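PDB 3FNR: arginine--tRNA ligase from Campylobacter jejuni, which catalyses the ATP-dependent attachment of L-arginine to tRNA(Arg), giving arginyl-tRNA, AMP and diphosphate. Local coordinates for residues Y235-N240 / N266-L271; F32-V37 / Y68-E73; D359-A364 / D427-F432; L366-Q371 / S422-D427. The protein carries 1 engineered substitution. All coordinates share one frame; numbering follows the deposited sequence.

Interaction 1 of 4, residues Y235-N240 / N266-L271; sequences YGKCIN and NLEIIL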
loop_
_atom_site.group_PDB
_atom_site.type_symbol
_atom_site.label_atom_id
_atom_site.label_comp_id
_atom_site.label_asym_id
_atom_site.label_seq_id
_atom_site.Cartn_x
_atom_site.Cartn_y
_atom_site.Cartn_z
ATOM N N TYR A 235 -13.994 -4.030 -15.161
ATOM C CA TYR A 235 -13.021 -4.825 -14.399
ATOM C C TYR A 235 -13.656 -6.102 -13.874
ATOM O O TYR A 235 -14.821 -6.098 -13.487
ATOM C CB TYR A 235 -12.453 -4.029 -13.218
ATOM C CG TYR A 235 -11.643 -2.832 -13.635
ATOM C CD1 TYR A 235 -10.295 -2.964 -13.982
ATOM C CD2 TYR A 235 -12.219 -1.564 -13.686
ATOM C CE1 TYR A 235 -9.552 -1.869 -14.371
ATOM C CE2 TYR A 235 -11.480 -0.459 -14.079
ATOM C CZ TYR A 235 -10.153 -0.616 -14.418
ATOM O OH TYR A 235 -9.420 0.478 -14.795
ATOM N N GLY A 236 -12.880 -7.185 -13.843
ATOM C CA GLY A 236 -13.345 -8.450 -13.278
ATOM C C GLY A 236 -13.785 -8.311 -11.834
ATOM O O GLY A 236 -14.803 -8.874 -11.442
ATOM N N LYS A 237 -13.028 -7.539 -11.056
ATOM C CA LYS A 237 -13.280 -7.355 -9.623
ATOM C C LYS A 237 -12.873 -5.949 -9.172
ATOM O O LYS A 237 -11.893 -5.402 -9.668
ATOM C CB LYS A 237 -12.467 -8.385 -8.825
ATOM C CG LYS A 237 -13.099 -9.759 -8.655
ATOM C CD LYS A 237 -13.475 -9.988 -7.202
ATOM C CE LYS A 237 -13.429 -11.465 -6.835
ATOM N NZ LYS A 237 -13.277 -11.655 -5.357
ATOM N N CYS A 238 -13.628 -5.370 -8.238
ATOM C CA CYS A 238 -13.183 -4.179 -7.511
ATOM C C CYS A 238 -12.750 -4.557 -6.102
ATOM O O CYS A 238 -13.501 -5.196 -5.357
ATOM C CB CYS A 238 -14.272 -3.094 -7.433
ATOM S SG CYS A 238 -14.729 -2.332 -9.010
ATOM N N ILE A 239 -11.543 -4.147 -5.738
ATOM C CA ILE A 239 -11.005 -4.386 -4.398
ATOM C C ILE A 239 -10.920 -3.075 -3.615
ATOM O O ILE A 239 -10.417 -2.075 -4.131
ATOM C CB ILE A 239 -9.593 -5.017 -4.471
ATOM C CG1 ILE A 239 -9.579 -6.203 -5.450
ATOM C CG2 ILE A 239 -9.101 -5.399 -3.075
ATOM C CD1 ILE A 239 -8.183 -6.796 -5.686
ATOM N N ASN A 240 -11.438 -3.085 -2.387
ATOM C CA ASN A 240 -11.221 -2.003 -1.439
ATOM C C ASN A 240 -10.335 -2.473 -0.296
ATOM O O ASN A 240 -10.406 -3.627 0.117
ATOM C CB ASN A 240 -12.541 -1.541 -0.828
ATOM C CG ASN A 240 -13.476 -0.903 -1.834
ATOM O OD1 ASN A 240 -13.099 -0.591 -2.974
ATOM N ND2 ASN A 240 -14.725 -0.712 -1.410
ATOM N N ASN A 266 -18.361 -9.428 -6.632
ATOM C CA ASN A 266 -17.320 -8.769 -7.420
ATOM C C ASN A 266 -16.757 -7.513 -6.749
ATOM O O ASN A 266 -15.892 -6.838 -7.308
ATOM C CB ASN A 266 -17.819 -8.477 -8.834
ATOM C CG ASN A 266 -18.017 -9.751 -9.651
ATOM O OD1 ASN A 266 -17.450 -10.797 -9.335
ATOM N ND2 ASN A 266 -18.823 -9.668 -10.703
ATOM N N LEU A 267 -17.257 -7.215 -5.547
ATOM C CA LEU A 267 -16.641 -6.237 -4.660
ATOM C C LEU A 267 -15.998 -6.963 -3.481
ATOM O O LEU A 267 -16.680 -7.538 -2.625
ATOM C CB LEU A 267 -17.656 -5.188 -4.192
ATOM C CG LEU A 267 -17.125 -4.021 -3.342
ATOM C CD1 LEU A 267 -16.102 -3.163 -4.083
ATOM C CD2 LEU A 267 -18.268 -3.157 -2.868
ATOM N N GLU A 268 -14.674 -6.946 -3.460
ATOM C CA GLU A 268 -13.889 -7.641 -2.454
ATOM C C GLU A 268 -13.382 -6.616 -1.456
ATOM O O GLU A 268 -12.656 -5.699 -1.832
ATOM C CB GLU A 268 -12.727 -8.365 -3.151
ATOM C CG GLU A 268 -11.715 -9.026 -2.225
ATOM C CD GLU A 268 -10.521 -9.625 -2.968
ATOM O OE1 GLU A 268 -10.649 -9.992 -4.164
ATOM O OE2 GLU A 268 -9.442 -9.722 -2.343
ATOM N N ILE A 269 -13.787 -6.740 -0.192
ATOM C CA ILE A 269 -13.314 -5.828 0.855
ATOM C C ILE A 269 -12.188 -6.489 1.650
ATOM O O ILE A 269 -12.388 -7.541 2.267
ATOM C CB ILE A 269 -14.441 -5.394 1.855
ATOM C CG1 ILE A 269 -15.716 -4.921 1.137
ATOM C CG2 ILE A 269 -13.918 -4.344 2.831
ATOM C CD1 ILE A 269 -15.544 -3.728 0.219
ATOM N N ILE A 270 -11.009 -5.872 1.632
ATOM C CA ILE A 270 -9.881 -6.308 2.464
ATOM C C ILE A 270 -9.763 -5.397 3.681
ATOM O O ILE A 270 -9.720 -4.181 3.543
ATOM C CB ILE A 270 -8.568 -6.300 1.669
ATOM C CG1 ILE A 270 -8.601 -7.380 0.586
ATOM C CG2 ILE A 270 -7.349 -6.472 2.595
ATOM C CD1 ILE A 270 -7.462 -7.292 -0.385
ATOM N N LEU A 271 -9.716 -5.979 4.873
ATOM C CA LEU A 271 -9.629 -5.184 6.099
ATOM C C LEU A 271 -8.218 -5.109 6.676
ATOM O O LEU A 271 -7.588 -6.134 6.955
ATOM C CB LEU A 271 -10.612 -5.693 7.154
ATOM C CG LEU A 271 -12.118 -5.579 6.896
ATOM C CD1 LEU A 271 -12.868 -6.219 8.048
ATOM C CD2 LEU A 271 -12.584 -4.130 6.716
#
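The carbonyl oxygen of C238 is gripped by two donors of the neighbouring strand: E268 N gives it a nearly straight hydrogen bond, 2.8 Å from C238 O, and the CA-H of L267 adds a weaker contact. Donors and acceptors then alternate along the pair. C238 N donates to N266 O at 2.9 Å, N240 N to E268 O, and I270 N reaches N240 O at 2.8 Å, a ladder between two parallel strands. These are the strands of the beta-alpha-beta unit built from strand 237-243, helix 250-258 and strand 267-279 in the class I catalytic domain.

The two faces of the ladder differ. On that of I239 and E268, the glutamate stretches out with CG opposite the backbone N (chi1 174°), which carries OE1 to K237 NZ. The lysine, bent at chi2, crosses it at about a right angle to form a salt bridge that is weak as a hydrogen bond, 3.3 Å from NZ to OE1, while OE2 pairs with R394. Beyond them I239 CG2 packs on I270 CD1 at 3.7 Å. On the other face, L267 CD1 lies 3.8 Å from C238 CB. Here N240 runs alongside I269, whose CD1 is 3.5 Å from ND2; the amide itself bonds H227. With two cationic partners, E268 probably stays ionised, so electrostatics reinforce one face of a strand pair inside the sheet, whose cohesion rests chiefly on backbone bonds.

Interaction 2 of 4, residues F32-V37 / Y68-E73; sequences FLLEYV and YKFNTE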
loop_
_atom_site.group_PDB
_atom_site.type_symbol
_atom_site.label_atom_id
_atom_site.label_comp_id
_atom_site.label_asym_id
_atom_site.label_seq_id
_atom_site.Cartn_x
_atom_site.Cartn_y
_atom_site.Cartn_z
ATOM N N PHE A 32 -8.510 -6.255 -12.349
ATOM C CA PHE A 32 -8.901 -5.703 -11.055
ATOM C C PHE A 32 -8.812 -4.188 -11.003
ATOM O O PHE A 32 -7.947 -3.577 -11.639
ATOM C CB PHE A 32 -8.022 -6.262 -9.933
ATOM C CG PHE A 32 -8.017 -7.762 -9.830
ATOM C CD1 PHE A 32 -8.862 -8.403 -8.938
ATOM C CD2 PHE A 32 -7.163 -8.530 -10.615
ATOM C CE1 PHE A 32 -8.871 -9.794 -8.833
ATOM C CE2 PHE A 32 -7.165 -9.913 -10.526
ATOM C CZ PHE A 32 -8.014 -10.548 -9.621
ATOM N N LEU A 33 -9.700 -3.588 -10.218
ATOM C CA LEU A 33 -9.570 -2.191 -9.841
ATOM C C LEU A 33 -9.444 -2.062 -8.331
ATOM O O LEU A 33 -10.402 -2.315 -7.594
ATOM C CB LEU A 33 -10.761 -1.351 -10.342
ATOM C CG LEU A 33 -10.781 0.139 -9.934
ATOM C CD1 LEU A 33 -9.572 0.890 -10.489
ATOM C CD2 LEU A 33 -12.074 0.819 -10.373
ATOM N N LEU A 34 -8.270 -1.633 -7.873
ATOM C CA LEU A 34 -8.034 -1.418 -6.446
ATOM C C LEU A 34 -8.148 0.053 -6.077
ATOM O O LEU A 34 -7.433 0.901 -6.617
ATOM C CB LEU A 34 -6.633 -1.915 -6.062
ATOM C CG LEU A 34 -6.174 -2.386 -4.673
ATOM C CD1 LEU A 34 -4.708 -2.002 -4.480
ATOM C CD2 LEU A 34 -7.004 -1.903 -3.495
ATOM N N GLU A 35 -9.020 0.354 -5.127
ATOM C CA GLU A 35 -9.065 1.689 -4.572
ATOM C C GLU A 35 -8.597 1.593 -3.145
ATOM O O GLU A 35 -9.182 0.858 -2.346
ATOM C CB GLU A 35 -10.471 2.281 -4.614
ATOM C CG GLU A 35 -10.549 3.683 -3.991
ATOM C CD GLU A 35 -11.652 3.800 -2.947
ATOM O OE1 GLU A 35 -12.708 3.146 -3.109
ATOM O OE2 GLU A 35 -11.462 4.540 -1.952
ATOM N N TYR A 36 -7.537 2.329 -2.832
ATOM C CA TYR A 36 -6.960 2.289 -1.499
ATOM C C TYR A 36 -6.368 3.622 -1.056
ATOM O O TYR A 36 -6.213 4.543 -1.861
ATOM C CB TYR A 36 -5.955 1.131 -1.370
ATOM C CG TYR A 36 -4.607 1.297 -2.068
ATOM C CD1 TYR A 36 -4.510 1.434 -3.459
ATOM C CD2 TYR A 36 -3.429 1.261 -1.332
ATOM C CE1 TYR A 36 -3.274 1.555 -4.089
ATOM C CE2 TYR A 36 -2.190 1.393 -1.946
ATOM C CZ TYR A 36 -2.118 1.535 -3.318
ATOM O OH TYR A 36 -0.881 1.646 -3.901
ATOM N N VAL A 37 -6.032 3.683 0.234
ATOM C CA VAL A 37 -5.576 4.881 0.943
ATOM C C VAL A 37 -6.724 5.883 1.049
ATOM O O VAL A 37 -7.387 5.928 2.085
ATOM C CB VAL A 37 -4.254 5.529 0.378
ATOM C CG1 VAL A 37 -3.724 6.575 1.343
ATOM C CG2 VAL A 37 -3.169 4.474 0.140
ATOM N N TYR A 68 -1.519 -9.972 -14.261
ATOM C CA TYR A 68 -2.878 -9.474 -14.103
ATOM C C TYR A 68 -2.938 -8.002 -14.509
ATOM O O TYR A 68 -1.999 -7.244 -14.244
ATOM C CB TYR A 68 -3.370 -9.658 -12.662
ATOM C CG TYR A 68 -3.503 -11.105 -12.245
ATOM C CD1 TYR A 68 -2.444 -11.769 -11.629
ATOM C CD2 TYR A 68 -4.688 -11.811 -12.461
ATOM C CE1 TYR A 68 -2.555 -13.105 -11.248
ATOM C CE2 TYR A 68 -4.812 -13.153 -12.076
ATOM C CZ TYR A 68 -3.735 -13.790 -11.473
ATOM O OH TYR A 68 -3.824 -15.108 -11.091
ATOM N N LYS A 69 -4.023 -7.618 -15.186
ATOM C CA LYS A 69 -4.343 -6.206 -15.415
ATOM C C LYS A 69 -4.864 -5.676 -14.097
ATOM O O LYS A 69 -5.843 -6.187 -13.566
ATOM C CB LYS A 69 -5.408 -6.051 -16.504
ATOM C CG LYS A 69 -4.928 -6.393 -17.919
ATOM C CD LYS A 69 -6.011 -6.130 -18.985
ATOM C CE LYS A 69 -7.053 -7.261 -19.075
ATOM N NZ LYS A 69 -6.470 -8.593 -19.444
ATOM N N PHE A 70 -4.202 -4.666 -13.546
ATOM C CA PHE A 70 -4.495 -4.250 -12.184
ATOM C C PHE A 70 -4.322 -2.742 -12.077
ATOM O O PHE A 70 -3.200 -2.225 -12.136
ATOM C CB PHE A 70 -3.556 -4.985 -11.215
ATOM C CG PHE A 70 -4.044 -5.047 -9.776
ATOM C CD1 PHE A 70 -4.676 -6.186 -9.291
ATOM C CD2 PHE A 70 -3.814 -3.997 -8.902
ATOM C CE1 PHE A 70 -5.092 -6.265 -7.963
ATOM C CE2 PHE A 70 -4.225 -4.064 -7.577
ATOM C CZ PHE A 70 -4.872 -5.194 -7.105
ATOM N N ASN A 71 -5.446 -2.049 -11.933
ATOM C CA ASN A 71 -5.470 -0.601 -11.797
ATOM C C ASN A 71 -5.628 -0.131 -10.370
ATOM O O ASN A 71 -6.250 -0.804 -9.544
ATOM C CB ASN A 71 -6.591 -0.010 -12.642
ATOM C CG ASN A 71 -6.138 0.329 -14.035
ATOM O OD1 ASN A 71 -6.073 -0.537 -14.907
ATOM N ND2 ASN A 71 -5.811 1.602 -14.254
ATOM N N THR A 72 -5.060 1.032 -10.086
ATOM C CA THR A 72 -5.152 1.646 -8.768
ATOM C C THR A 72 -5.749 3.043 -8.834
ATOM O O THR A 72 -5.503 3.798 -9.790
ATOM C CB THR A 72 -3.781 1.716 -8.079
ATOM O OG1 THR A 72 -2.821 2.286 -8.975
ATOM C CG2 THR A 72 -3.330 0.324 -7.701
ATOM N N GLU A 73 -6.508 3.385 -7.796
ATOM C CA GLU A 73 -7.254 4.628 -7.744
ATOM C C GLU A 73 -7.371 5.153 -6.311
ATOM O O GLU A 73 -7.478 4.384 -5.350
ATOM C CB GLU A 73 -8.636 4.448 -8.399
ATOM C CG GLU A 73 -9.431 5.728 -8.642
ATOM C CD GLU A 73 -10.557 5.554 -9.652
ATOM O OE1 GLU A 73 -11.732 5.575 -9.226
ATOM O OE2 GLU A 73 -10.271 5.409 -10.871
#
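An aromatic cluster of F32, Y68 and F70 gathers at one end of this pair of parallel strands. F70, its ring carried to the far side of CA from the backbone N (chi1 -159°), swings back across the strand boundary, so that CD1 comes to 3.4 Å from F32 CB. The two phenylalanine rings meet obliquely, with centroids 5.5 Å apart and planes at 39°. Y68 runs alongside F32, pointing the same way, with CD2 near the plane of the F32 ring at its edge and 3.7 Å from F32 CE2. L34 continues the row: its CB sits 3.6 Å from F70 CE2, and its CD1 lies at the edge of that ring.

Strand 31-35, helix 50-65 and strand 69-76 form a beta-alpha-beta unit of the class I catalytic domain, and the connection between the strands holds the 'HIGH' region, A39-H49. On the face bearing L34, F70 and T72, all three side chains touch T60 of that helix. The backbone ladder beneath includes N71 N to F32 O at 2.9 Å and L34 N to N71 O at 2.7 Å, and it slackens toward Y36, whose N is 3.3 Å from E73 O. The reverse face is more polar. L33 CD1 packs 3.8 Å from N71 CB, and farther along the carboxylates of E35 and E73 part company, E35 turning to K230 and S38 while E73 meets Y226 and R233.

Interaction 3 of 4, residues D359-A364 / D427-F432; sequences DDVMKA and DLLKLF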
loop_
_atom_site.group_PDB
_atom_site.type_symbol
_atom_site.label_atom_id
_atom_site.label_comp_id
_atom_site.label_asym_id
_atom_site.label_seq_id
_atom_site.Cartn_x
_atom_site.Cartn_y
_atom_site.Cartn_z
ATOM N N ASP A 359 27.732 -14.574 -15.657
ATOM C CA ASP A 359 27.730 -15.223 -16.971
ATOM C C ASP A 359 28.882 -16.219 -17.145
ATOM O O ASP A 359 28.831 -17.077 -18.028
ATOM C CB ASP A 359 27.759 -14.173 -18.092
ATOM C CG ASP A 359 26.703 -13.078 -17.908
ATOM O OD1 ASP A 359 26.927 -12.160 -17.085
ATOM O OD2 ASP A 359 25.653 -13.131 -18.591
ATOM N N ASP A 360 29.916 -16.101 -16.310
ATOM C CA ASP A 360 31.076 -16.998 -16.373
ATOM C C ASP A 360 30.805 -18.363 -15.725
ATOM O O ASP A 360 31.527 -19.332 -15.987
ATOM C CB ASP A 360 32.302 -16.362 -15.705
ATOM C CG ASP A 360 32.635 -14.975 -16.252
ATOM O OD1 ASP A 360 33.358 -14.230 -15.555
ATOM O OD2 ASP A 360 32.185 -14.625 -17.369
ATOM N N VAL A 361 29.772 -18.428 -14.882
ATOM C CA VAL A 361 29.464 -19.623 -14.089
ATOM C C VAL A 361 28.205 -20.329 -14.583
ATOM O O VAL A 361 27.808 -21.356 -14.035
ATOM C CB VAL A 361 29.324 -19.289 -12.579
ATOM C CG1 VAL A 361 30.552 -18.543 -12.078
ATOM C CG2 VAL A 361 28.063 -18.467 -12.311
ATOM N N MET A 362 27.600 -19.759 -15.623
ATOM C CA MET A 362 26.374 -20.251 -16.254
ATOM C C MET A 362 26.487 -21.692 -16.754
ATOM O O MET A 362 25.550 -22.485 -16.613
ATOM C CB MET A 362 26.025 -19.333 -17.431
ATOM C CG MET A 362 24.653 -19.559 -18.037
ATOM S SD MET A 362 23.351 -18.836 -17.039
ATOM C CE MET A 362 23.414 -17.130 -17.589
ATOM N N LYS A 363 27.648 -22.008 -17.323
ATOM C CA LYS A 363 27.967 -23.326 -17.890
ATOM C C LYS A 363 28.026 -24.479 -16.884
ATOM O O LYS A 363 28.058 -25.640 -17.288
ATOM C CB LYS A 363 29.292 -23.257 -18.666
ATOM C CG LYS A 363 30.310 -22.228 -18.127
ATOM C CD LYS A 363 31.196 -22.775 -17.001
ATOM C CE LYS A 363 32.614 -23.097 -17.482
ATOM N NZ LYS A 363 32.714 -24.407 -18.190
ATOM N N ALA A 364 28.061 -24.161 -15.592
ATOM C CA ALA A 364 28.039 -25.179 -14.541
ATOM C C ALA A 364 26.700 -25.906 -14.533
ATOM O O ALA A 364 25.679 -25.317 -14.879
ATOM C CB ALA A 364 28.308 -24.551 -13.208
ATOM N N ASP A 427 29.730 -24.167 -9.629
ATOM C CA ASP A 427 28.463 -24.748 -9.170
ATOM C C ASP A 427 27.877 -23.945 -8.021
ATOM O O ASP A 427 26.689 -23.601 -8.026
ATOM C CB ASP A 427 28.670 -26.196 -8.709
ATOM C CG ASP A 427 28.435 -27.217 -9.815
ATOM O OD1 ASP A 427 28.152 -26.831 -10.966
ATOM O OD2 ASP A 427 28.517 -28.427 -9.526
ATOM N N LEU A 428 28.723 -23.643 -7.043
ATOM C CA LEU A 428 28.319 -22.877 -5.866
ATOM C C LEU A 428 27.975 -21.431 -6.216
ATOM O O LEU A 428 26.969 -20.908 -5.756
ATOM C CB LEU A 428 29.401 -22.935 -4.791
ATOM C CG LEU A 428 29.676 -24.334 -4.227
ATOM C CD1 LEU A 428 30.966 -24.342 -3.409
ATOM C CD2 LEU A 428 28.509 -24.813 -3.388
ATOM N N LEU A 429 28.805 -20.800 -7.039
ATOM C CA LEU A 429 28.521 -19.455 -7.525
ATOM C C LEU A 429 27.199 -19.377 -8.293
ATOM O O LEU A 429 26.412 -18.460 -8.060
ATOM C CB LEU A 429 29.675 -18.926 -8.376
ATOM C CG LEU A 429 30.957 -18.574 -7.615
ATOM C CD1 LEU A 429 32.056 -18.168 -8.589
ATOM C CD2 LEU A 429 30.721 -17.479 -6.575
ATOM N N LYS A 430 26.951 -20.339 -9.184
ATOM C CA LYS A 430 25.710 -20.360 -9.970
ATOM C C LYS A 430 24.499 -20.508 -9.049
ATOM O O LYS A 430 23.492 -19.810 -9.220
ATOM C CB LYS A 430 25.724 -21.476 -11.013
ATOM C CG LYS A 430 24.589 -21.385 -12.038
ATOM C CD LYS A 430 24.567 -22.600 -12.958
ATOM C CE LYS A 430 23.284 -22.681 -13.758
ATOM N NZ LYS A 430 23.366 -23.745 -14.799
ATOM N N LEU A 431 24.623 -21.401 -8.069
ATOM C CA LEU A 431 23.636 -21.535 -7.023
ATOM C C LEU A 431 23.385 -20.172 -6.386
ATOM O O LEU A 431 22.241 -19.732 -6.312
ATOM C CB LEU A 431 24.097 -22.533 -5.959
ATOM C CG LEU A 431 23.205 -22.656 -4.718
ATOM C CD1 LEU A 431 21.814 -23.096 -5.095
ATOM C CD2 LEU A 431 23.784 -23.618 -3.711
ATOM N N PHE A 432 24.461 -19.510 -5.967
ATOM C CA PHE A 432 24.376 -18.224 -5.273
ATOM C C PHE A 432 23.722 -17.161 -6.144
ATOM O O PHE A 432 22.933 -16.357 -5.646
ATOM C CB PHE A 432 25.763 -17.756 -4.816
ATOM C CG PHE A 432 26.302 -18.490 -3.607
ATOM C CD1 PHE A 432 27.355 -17.948 -2.885
ATOM C CD2 PHE A 432 25.760 -19.705 -3.185
ATOM C CE1 PHE A 432 27.871 -18.603 -1.780
ATOM C CE2 PHE A 432 26.275 -20.377 -2.080
ATOM C CZ PHE A 432 27.328 -19.824 -1.376
#
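K430 pushes an extended side chain into the turn V361-A364 and brings its ammonium nitrogen between two carbonyls: NZ lies 2.8 Å from A364 O and 3.1 Å from M362 O, both hydrogen bonds. The first is met nearly head-on, the second tilted out of the carbonyl plane. With N9 and N13 of helix 5-17 also bonded to NZ, this buried ammonium has four oxygen acceptors for three N-H bonds, at least one probably shared.

Packing is close along the rest of the helix face. V361 CG1 sits 3.8 Å from L429 CD1, the side chains crossing at about a right angle, while CG2 rests over the helix backbone at K430. A364 CB touches D427 OD1 at 3.2 Å, in a carboxylate held by S368 and L366. The other side of the loop is loose: D359, poorly ordered, and K363 are exposed, and M362 sets off away from the helix. Helix 425-445 is covered here by the type I turn, with helix 336-353 packed against L429 and helix 5-17 reaching K430.

Interaction 4 of 4, residues L366-Q371 / S422-D427; sequences LQSLNQ and SANEND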
loop_
_atom_site.group_PDB
_atom_site.type_symbol
_atom_site.label_atom_id
_atom_site.label_comp_id
_atom_site.label_asym_id
_atom_site.label_seq_id
_atom_site.Cartn_x
_atom_site.Cartn_y
_atom_site.Cartn_z
ATOM N N LEU A 366 25.487 -27.911 -11.813
ATOM C CA LEU A 366 24.950 -28.047 -10.442
ATOM C C LEU A 366 24.932 -29.486 -9.906
ATOM O O LEU A 366 24.393 -29.748 -8.830
ATOM C CB LEU A 366 23.555 -27.406 -10.330
ATOM C CG LEU A 366 23.379 -25.923 -9.973
ATOM C CD1 LEU A 366 24.598 -25.077 -10.228
ATOM C CD2 LEU A 366 22.175 -25.343 -10.689
ATOM N N GLN A 367 25.549 -30.405 -10.642
ATOM C CA GLN A 367 25.505 -31.823 -10.306
ATOM C C GLN A 367 26.251 -32.148 -9.004
ATOM O O GLN A 367 25.908 -33.103 -8.314
ATOM C CB GLN A 367 26.050 -32.652 -11.468
ATOM C CG GLN A 367 25.343 -33.989 -11.680
ATOM C CD GLN A 367 23.872 -33.836 -12.030
ATOM O OE1 GLN A 367 23.511 -33.156 -12.992
ATOM N NE2 GLN A 367 23.015 -34.476 -11.246
ATOM N N SER A 368 27.237 -31.325 -8.644
ATOM C CA SER A 368 28.037 -31.574 -7.441
ATOM C C SER A 368 27.423 -31.076 -6.138
ATOM O O SER A 368 27.979 -31.313 -5.065
ATOM C CB SER A 368 29.423 -30.963 -7.592
ATOM O OG SER A 368 29.351 -29.551 -7.457
ATOM N N LEU A 369 26.297 -30.376 -6.228
ATOM C CA LEU A 369 25.605 -29.856 -5.043
ATOM C C LEU A 369 25.215 -30.955 -4.054
ATOM O O LEU A 369 24.649 -31.975 -4.440
ATOM C CB LEU A 369 24.359 -29.076 -5.468
ATOM C CG LEU A 369 24.356 -27.545 -5.490
ATOM C CD1 LEU A 369 25.713 -26.931 -5.778
ATOM C CD2 LEU A 369 23.325 -27.051 -6.496
ATOM N N ASN A 370 25.540 -30.742 -2.782
ATOM C CA ASN A 370 25.094 -31.619 -1.713
ATOM C C ASN A 370 23.609 -31.371 -1.427
ATOM O O ASN A 370 23.025 -30.446 -1.992
ATOM C CB ASN A 370 25.976 -31.467 -0.453
ATOM C CG ASN A 370 25.899 -30.082 0.192
ATOM O OD1 ASN A 370 24.986 -29.298 -0.054
ATOM N ND2 ASN A 370 26.874 -29.784 1.035
ATOM N N GLN A 371 23.011 -32.179 -0.553
ATOM C CA GLN A 371 21.583 -32.067 -0.227
ATOM C C GLN A 371 21.162 -30.667 0.222
ATOM O O GLN A 371 20.109 -30.178 -0.192
ATOM C CB GLN A 371 21.203 -33.098 0.831
ATOM C CG GLN A 371 19.718 -33.242 1.103
ATOM C CD GLN A 371 18.928 -33.661 -0.116
ATOM O OE1 GLN A 371 19.084 -34.774 -0.621
ATOM N NE2 GLN A 371 18.064 -32.770 -0.595
ATOM N N SER A 422 37.659 -23.639 -4.496
ATOM C CA SER A 422 37.198 -25.028 -4.458
ATOM C C SER A 422 36.951 -25.579 -5.864
ATOM O O SER A 422 36.812 -24.810 -6.814
ATOM C CB SER A 422 35.960 -25.176 -3.575
ATOM O OG SER A 422 34.787 -24.816 -4.279
ATOM N N ALA A 423 36.905 -26.906 -5.991
ATOM C CA ALA A 423 36.800 -27.570 -7.304
ATOM C C ALA A 423 35.435 -27.397 -7.938
ATOM O O ALA A 423 35.269 -27.624 -9.137
ATOM C CB ALA A 423 37.125 -29.046 -7.191
ATOM N N ASN A 424 34.470 -26.999 -7.116
ATOM C CA ASN A 424 33.109 -26.781 -7.588
ATOM C C ASN A 424 32.661 -25.345 -7.338
ATOM O O ASN A 424 31.498 -25.070 -7.016
ATOM C CB ASN A 424 32.162 -27.801 -6.963
ATOM C CG ASN A 424 32.485 -29.233 -7.380
ATOM O OD1 ASN A 424 32.604 -29.542 -8.568
ATOM N ND2 ASN A 424 32.599 -30.116 -6.401
ATOM N N GLU A 425 33.611 -24.431 -7.514
ATOM C CA GLU A 425 33.397 -23.001 -7.332
ATOM C C GLU A 425 32.239 -22.512 -8.193
ATOM O O GLU A 425 31.322 -21.863 -7.689
ATOM C CB GLU A 425 34.686 -22.243 -7.665
ATOM C CG GLU A 425 34.627 -20.741 -7.460
ATOM C CD GLU A 425 35.918 -20.047 -7.852
ATOM O OE1 GLU A 425 35.890 -19.230 -8.796
ATOM O OE2 GLU A 425 36.963 -20.323 -7.224
ATOM N N ASN A 426 32.278 -22.858 -9.478
ATOM C CA ASN A 426 31.256 -22.449 -10.434
ATOM C C ASN A 426 29.842 -22.923 -10.099
ATOM O O ASN A 426 28.887 -22.165 -10.262
ATOM C CB ASN A 426 31.654 -22.873 -11.847
ATOM C CG ASN A 426 32.857 -22.110 -12.358
ATOM O OD1 ASN A 426 33.371 -21.220 -11.680
ATOM N ND2 ASN A 426 33.316 -22.455 -13.556
ATOM N N ASP A 427 29.730 -24.167 -9.629
ATOM C CA ASP A 427 28.463 -24.748 -9.170
ATOM C C ASP A 427 27.877 -23.945 -8.021
ATOM O O ASP A 427 26.689 -23.601 -8.026
ATOM C CB ASP A 427 28.670 -26.196 -8.709
ATOM C CG ASP A 427 28.435 -27.217 -9.815
ATOM O OD1 ASP A 427 28.152 -26.831 -10.966
ATOM O OD2 ASP A 427 28.517 -28.427 -9.526
#
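Hydrogen bonds to the D427 carboxylate dominate this contact, and both oxygens take part. L366 N meets OD1 at 3.0 Å, approaching from above the carboxylate plane. S368 N reaches OD2 nearly along its C-O axis at a longer 3.3 Å. The S368 hydroxyl turns to the same oxygen, since OG stands between the backbone N and the carbonyl carbon (chi1 74°). Its modelled separation of 2.5 Å from D427 OD2 is very short, so the exact length is doubtful.

Van der Waals contacts are few: the methyl CD1 of L366 lies 3.4 Å from the backbone oxygen D427 O, and L369 CD1 is more distant, at 4.1 Å from the same oxygen. Both leucines also pack on L377 of helix 371-381.

The arrangement joins two helix starts. N424 occupies the N-cap position of helix 425-445, and D427, in its first turn, binds the type I turn L366-L369; N370 then caps helix 371-381 within the all-helical DALR anticodon-binding domain.

How the interactions relate
Interactions 1 and 2 belong to parallel strands of a single mixed sheet in the catalytic domain: strands 31-35 and 237-243 are neighbours, and L33 bonds K237 and I239 between them. Interaction 2 is the more buried, with aromatic packing, whereas interaction 1 is partly exposed and carries a salt bridge. Interactions 3 and 4 lie far off, in the anticodon-binding domain, with centres about 39 to 48 Å from those of the sheet contacts. Both hold helix 425-445 and share D427; 3 is buried, 4, nested inside the loop closed by 3, only partly so. There the sheet's backbone ladder gives way to side chains, a lysine in 3 and an aspartate in 4, binding backbone groups of turns.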